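PDB 4PF1: peptidase S15/CocE/NonD from Thaumarchaeota archaeon SCGC AB-539-E09, which is a serine aminopeptidase of the S15 family with an alpha/beta hydrolase fold, probably cleaving residues from the amino ends of peptides. Local coordinates for residues W196-L208 with Q577-Q589. Numbering follows the deposited sequence.
Sequences WFHMGAFRQEASL and QSSWFPLYDRNPQ
Tyr584 meets His198 edge to face where a loop of the C-terminal non-catalytic region packs on a beta hairpin of the alpha/beta hydrolase part. The ring planes stand 69° apart. Tyr584 OH sits over one face of the imidazole, 3.0 Å from His198 CG. That imidazole is held by Asp531, through ND1. Arg203 runs alongside the tyrosine, its CG 3.4 Å from Tyr584 CE2. The arginine chain bends at chi3 (78°), which brings NH1 round to the phenol. NH1 donates to Tyr584 OH at 3.2 Å, with the oxygen near the guanidinium plane. Leu583 CD1 lies over one guanidinium face, and NH2 bonds to Gln296 O. A phenylalanine in place of Tyr584 would probably leave Arg203 NH1 without this acceptor. Ala201 CB packs against Tyr584 CD2. On the second hairpin strand, Phe202 O accepts from Asp585 N at 3.1 Å. The Asp585 carboxylate lies by the edge of the Phe202 ring and forms a salt bridge with Arg534. At the start of helix 204-215, Gln204 extends past CG towards Pro582, which follows a cis peptide bond. There Gln204 NE2 donates to Pro582 O at 2.8 Å, tilted 24° from the carbonyl plane.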
loop_
_atom_site.group_PDB
_atom_site.type_symbol
_atom_site.label_atom_id
_atom_site.label_comp_id
_atom_site.label_asym_id
_atom_site.label_seq_id
_atom_site.Cartn_x
_atom_site.Cartn_y
_atom_site.Cartn_z
ATOM N N TRP A 196 -0.822 -23.531 25.119
ATOM C CA TRP A 196 -0.513 -24.883 24.629
ATOM C C TRP A 196 -1.748 -25.682 24.191
ATOM O O TRP A 196 -1.689 -26.351 23.162
ATOM C CB TRP A 196 0.314 -25.670 25.667
ATOM C CG TRP A 196 1.277 -24.818 26.458
ATOM C CD1 TRP A 196 1.307 -24.661 27.813
ATOM C CD2 TRP A 196 2.291 -23.945 25.929
ATOM N NE1 TRP A 196 2.275 -23.748 28.165
ATOM C CE2 TRP A 196 2.892 -23.289 27.026
ATOM C CE3 TRP A 196 2.741 -23.644 24.630
ATOM C CZ2 TRP A 196 3.961 -22.399 26.870
ATOM C CZ3 TRP A 196 3.767 -22.723 24.474
ATOM C CH2 TRP A 196 4.364 -22.111 25.585
ATOM N N PHE A 197 -2.840 -25.634 24.969
ATOM C CA PHE A 197 -4.093 -26.330 24.647
ATOM C C PHE A 197 -5.306 -25.450 24.956
ATOM O O PHE A 197 -5.237 -24.595 25.840
ATOM C CB PHE A 197 -4.243 -27.651 25.452
ATOM C CG PHE A 197 -3.140 -28.683 25.391
ATOM C CD1 PHE A 197 -1.991 -28.544 26.166
ATOM C CD2 PHE A 197 -3.324 -29.879 24.706
ATOM C CE1 PHE A 197 -1.000 -29.529 26.161
ATOM C CE2 PHE A 197 -2.329 -30.864 24.699
ATOM C CZ PHE A 197 -1.175 -30.684 25.428
ATOM N N HIS A 198 -6.434 -25.713 24.266
ATOM C CA HIS A 198 -7.737 -25.114 24.546
ATOM C C HIS A 198 -8.708 -26.248 24.797
ATOM O O HIS A 198 -9.087 -26.954 23.858
ATOM C CB HIS A 198 -8.216 -24.196 23.405
ATOM C CG HIS A 198 -7.618 -22.824 23.430
ATOM N ND1 HIS A 198 -8.333 -21.724 23.010
ATOM C CD2 HIS A 198 -6.374 -22.425 23.784
ATOM C CE1 HIS A 198 -7.509 -20.695 23.121
ATOM N NE2 HIS A 198 -6.318 -21.071 23.576
ATOM N N MET A 199 -9.014 -26.501 26.086
ATOM C CA MET A 199 -9.891 -27.588 26.550
ATOM C C MET A 199 -9.471 -28.964 25.939
ATOM O O MET A 199 -10.320 -29.744 25.495
ATOM C CB MET A 199 -11.377 -27.260 26.277
ATOM C CG MET A 199 -11.937 -26.210 27.228
ATOM S SD MET A 199 -13.603 -25.634 26.800
ATOM C CE MET A 199 -13.215 -24.387 25.552
ATOM N N GLY A 200 -8.160 -29.220 25.923
ATOM C CA GLY A 200 -7.593 -30.474 25.433
ATOM C C GLY A 200 -7.060 -30.486 24.012
ATOM O O GLY A 200 -6.277 -31.374 23.659
ATOM N N ALA A 201 -7.506 -29.536 23.172
ATOM C CA ALA A 201 -7.066 -29.451 21.778
ATOM C C ALA A 201 -5.689 -28.788 21.708
ATOM O O ALA A 201 -5.540 -27.635 22.104
ATOM C CB ALA A 201 -8.082 -28.682 20.954
ATOM N N PHE A 202 -4.673 -29.543 21.247
ATOM C CA PHE A 202 -3.275 -29.104 21.202
ATOM C C PHE A 202 -2.989 -28.040 20.133
ATOM O O PHE A 202 -3.258 -28.257 18.950
ATOM C CB PHE A 202 -2.340 -30.309 20.999
ATOM C CG PHE A 202 -0.859 -29.986 21.052
ATOM C CD1 PHE A 202 -0.325 -29.256 22.112
ATOM C CD2 PHE A 202 0.005 -30.445 20.066
ATOM C CE1 PHE A 202 1.042 -28.968 22.165
ATOM C CE2 PHE A 202 1.375 -30.171 20.132
ATOM C CZ PHE A 202 1.883 -29.428 21.176
ATOM N N ARG A 203 -2.365 -26.919 20.560
ATOM C CA ARG A 203 -1.936 -25.822 19.682
ATOM C C ARG A 203 -0.506 -26.099 19.181
ATOM O O ARG A 203 0.449 -25.460 19.627
ATOM C CB ARG A 203 -2.023 -24.464 20.414
ATOM C CG ARG A 203 -3.418 -23.867 20.408
ATOM C CD ARG A 203 -3.684 -22.953 21.595
ATOM N NE ARG A 203 -3.067 -21.633 21.433
ATOM C CZ ARG A 203 -3.638 -20.610 20.804
ATOM N NH1 ARG A 203 -4.851 -20.737 20.278
ATOM N NH2 ARG A 203 -2.999 -19.454 20.691
ATOM N N GLN A 204 -0.370 -27.076 18.261
ATOM C CA GLN A 204 0.909 -27.519 17.688
ATOM C C GLN A 204 1.725 -26.372 17.059
ATOM O O GLN A 204 2.943 -26.348 17.219
ATOM C CB GLN A 204 0.693 -28.645 16.660
ATOM C CG GLN A 204 -0.394 -28.359 15.621
ATOM C CD GLN A 204 -0.513 -29.412 14.541
ATOM O OE1 GLN A 204 0.112 -30.477 14.588
ATOM N NE2 GLN A 204 -1.331 -29.132 13.533
ATOM N N GLU A 205 1.058 -25.423 16.371
ATOM C CA GLU A 205 1.723 -24.289 15.714
ATOM C C GLU A 205 2.303 -23.286 16.716
ATOM O O GLU A 205 3.352 -22.698 16.453
ATOM C CB GLU A 205 0.757 -23.570 14.775
ATOM C CG GLU A 205 0.892 -24.000 13.328
ATOM C CD GLU A 205 0.568 -22.894 12.345
ATOM O OE1 GLU A 205 -0.628 -22.550 12.213
ATOM O OE2 GLU A 205 1.517 -22.324 11.760
ATOM N N ALA A 206 1.606 -23.062 17.836
ATOM C CA ALA A 206 2.056 -22.128 18.864
ATOM C C ALA A 206 3.017 -22.792 19.853
ATOM O O ALA A 206 3.770 -22.089 20.528
ATOM C CB ALA A 206 0.857 -21.561 19.611
ATOM N N SER A 207 3.002 -24.139 19.941
ATOM C CA SER A 207 3.821 -24.848 20.917
ATOM C C SER A 207 5.179 -25.312 20.382
ATOM O O SER A 207 6.199 -24.960 20.972
ATOM C CB SER A 207 3.061 -26.042 21.487
ATOM O OG SER A 207 1.833 -25.636 22.070
ATOM N N LEU A 208 5.196 -26.142 19.313
ATOM C CA LEU A 208 6.421 -26.758 18.773
ATOM C C LEU A 208 7.511 -25.733 18.354
ATOM O O LEU A 208 8.621 -25.842 18.876
ATOM C CB LEU A 208 6.120 -27.729 17.615
ATOM C CG LEU A 208 5.222 -28.936 17.936
ATOM C CD1 LEU A 208 5.015 -29.795 16.707
ATOM C CD2 LEU A 208 5.805 -29.782 19.054
ATOM N N GLN A 577 -17.939 -26.509 13.603
ATOM C CA GLN A 577 -17.071 -27.337 12.764
ATOM C C GLN A 577 -16.281 -28.331 13.639
ATOM O O GLN A 577 -16.383 -28.265 14.868
ATOM C CB GLN A 577 -16.142 -26.467 11.896
ATOM C CG GLN A 577 -15.305 -25.456 12.671
ATOM C CD GLN A 577 -14.618 -24.482 11.754
ATOM O OE1 GLN A 577 -15.257 -23.739 11.009
ATOM N NE2 GLN A 577 -13.294 -24.445 11.804
ATOM N N SER A 578 -15.529 -29.265 13.015
ATOM C CA SER A 578 -14.819 -30.316 13.755
ATOM C C SER A 578 -13.279 -30.273 13.614
ATOM O O SER A 578 -12.595 -31.203 14.061
ATOM C CB SER A 578 -15.337 -31.689 13.346
ATOM O OG SER A 578 -16.621 -31.936 13.890
ATOM N N SER A 579 -12.740 -29.190 13.033
ATOM C CA SER A 579 -11.299 -28.981 12.875
ATOM C C SER A 579 -10.988 -27.488 12.750
ATOM O O SER A 579 -11.841 -26.711 12.319
ATOM C CB SER A 579 -10.753 -29.751 11.673
ATOM O OG SER A 579 -11.470 -29.480 10.483
ATOM N N TRP A 580 -9.778 -27.094 13.178
ATOM C CA TRP A 580 -9.262 -25.719 13.203
ATOM C C TRP A 580 -7.752 -25.815 12.968
ATOM O O TRP A 580 -6.955 -25.639 13.887
ATOM C CB TRP A 580 -9.584 -25.095 14.579
ATOM C CG TRP A 580 -10.322 -23.789 14.566
ATOM C CD1 TRP A 580 -10.728 -23.071 13.477
ATOM C CD2 TRP A 580 -10.711 -23.029 15.717
ATOM N NE1 TRP A 580 -11.357 -21.914 13.880
ATOM C CE2 TRP A 580 -11.353 -21.858 15.251
ATOM C CE3 TRP A 580 -10.588 -23.227 17.104
ATOM C CZ2 TRP A 580 -11.875 -20.895 16.122
ATOM C CZ3 TRP A 580 -11.103 -22.269 17.966
ATOM C CH2 TRP A 580 -11.730 -21.116 17.475
ATOM N N PHE A 581 -7.378 -26.155 11.729
ATOM C CA PHE A 581 -6.034 -26.547 11.303
ATOM C C PHE A 581 -5.266 -25.435 10.533
ATOM O O PHE A 581 -5.897 -24.666 9.814
ATOM C CB PHE A 581 -6.194 -27.793 10.407
ATOM C CG PHE A 581 -4.973 -28.651 10.235
ATOM C CD1 PHE A 581 -4.569 -29.521 11.240
ATOM C CD2 PHE A 581 -4.222 -28.592 9.067
ATOM C CE1 PHE A 581 -3.420 -30.303 11.091
ATOM C CE2 PHE A 581 -3.075 -29.376 8.917
ATOM C CZ PHE A 581 -2.686 -30.232 9.929
ATOM N N PRO A 582 -3.907 -25.328 10.636
ATOM C CA PRO A 582 -2.958 -26.185 11.377
ATOM C C PRO A 582 -2.693 -25.761 12.824
ATOM O O PRO A 582 -1.914 -26.433 13.501
ATOM C CB PRO A 582 -1.685 -26.073 10.535
ATOM C CG PRO A 582 -1.719 -24.662 10.020
ATOM C CD PRO A 582 -3.187 -24.305 9.846
ATOM N N LEU A 583 -3.317 -24.652 13.295
ATOM C CA LEU A 583 -3.152 -24.157 14.672
ATOM C C LEU A 583 -3.390 -25.294 15.667
ATOM O O LEU A 583 -2.534 -25.553 16.506
ATOM C CB LEU A 583 -4.098 -22.964 14.950
ATOM C CG LEU A 583 -4.072 -22.339 16.372
ATOM C CD1 LEU A 583 -2.635 -21.996 16.830
ATOM C CD2 LEU A 583 -4.941 -21.105 16.433
ATOM N N TYR A 584 -4.505 -26.022 15.506
ATOM C CA TYR A 584 -4.808 -27.190 16.329
ATOM C C TYR A 584 -4.552 -28.457 15.535
ATOM O O TYR A 584 -4.873 -28.504 14.345
ATOM C CB TYR A 584 -6.264 -27.152 16.821
ATOM C CG TYR A 584 -6.535 -26.018 17.780
ATOM C CD1 TYR A 584 -6.988 -24.784 17.321
ATOM C CD2 TYR A 584 -6.298 -26.161 19.143
ATOM C CE1 TYR A 584 -7.211 -23.725 18.199
ATOM C CE2 TYR A 584 -6.535 -25.116 20.031
ATOM C CZ TYR A 584 -6.974 -23.893 19.552
ATOM O OH TYR A 584 -7.196 -22.860 20.423
ATOM N N ASP A 585 -3.977 -29.493 16.178
ATOM C CA ASP A 585 -3.767 -30.768 15.492
ATOM C C ASP A 585 -5.130 -31.446 15.265
ATOM O O ASP A 585 -6.090 -31.153 15.984
ATOM C CB ASP A 585 -2.786 -31.683 16.258
ATOM C CG ASP A 585 -3.223 -32.148 17.637
ATOM O OD1 ASP A 585 -4.161 -31.546 18.201
ATOM O OD2 ASP A 585 -2.594 -33.079 18.171
ATOM N N ARG A 586 -5.234 -32.280 14.226
ATOM C CA ARG A 586 -6.496 -32.940 13.888
ATOM C C ARG A 586 -6.873 -33.995 14.890
ATOM O O ARG A 586 -6.019 -34.777 15.328
ATOM C CB ARG A 586 -6.422 -33.612 12.510
ATOM C CG ARG A 586 -6.095 -32.690 11.357
ATOM C CD ARG A 586 -5.691 -33.482 10.130
ATOM N NE ARG A 586 -4.558 -34.377 10.385
ATOM C CZ ARG A 586 -4.410 -35.573 9.823
ATOM N NH1 ARG A 586 -5.320 -36.034 8.977
ATOM N NH2 ARG A 586 -3.354 -36.319 10.109
ATOM N N ASN A 587 -8.167 -34.079 15.197
ATOM C CA ASN A 587 -8.679 -35.179 15.986
ATOM C C ASN A 587 -8.827 -36.365 15.022
ATOM O O ASN A 587 -9.389 -36.186 13.935
ATOM C CB ASN A 587 -10.008 -34.817 16.654
ATOM C CG ASN A 587 -10.435 -35.806 17.711
ATOM O OD1 ASN A 587 -10.693 -36.984 17.435
ATOM N ND2 ASN A 587 -10.520 -35.348 18.948
ATOM N N PRO A 588 -8.272 -37.558 15.349
ATOM C CA PRO A 588 -8.376 -38.697 14.411
ATOM C C PRO A 588 -9.818 -39.130 14.138
ATOM O O PRO A 588 -10.094 -39.711 13.089
ATOM C CB PRO A 588 -7.586 -39.812 15.111
ATOM C CG PRO A 588 -6.741 -39.114 16.130
ATOM C CD PRO A 588 -7.532 -37.933 16.571
ATOM N N GLN A 589 -10.738 -38.816 15.076
ATOM C CA GLN A 589 -12.174 -39.131 15.040
ATOM C C GLN A 589 -12.420 -40.634 15.335
ATOM O O GLN A 589 -13.548 -41.117 15.256
ATOM C CB GLN A 589 -12.869 -38.627 13.755
ATOM C CG GLN A 589 -12.748 -37.102 13.634
ATOM C CD GLN A 589 -13.506 -36.444 12.515
ATOM O OE1 GLN A 589 -13.767 -35.242 12.566
ATOM N NE2 GLN A 589 -13.804 -37.171 11.445
#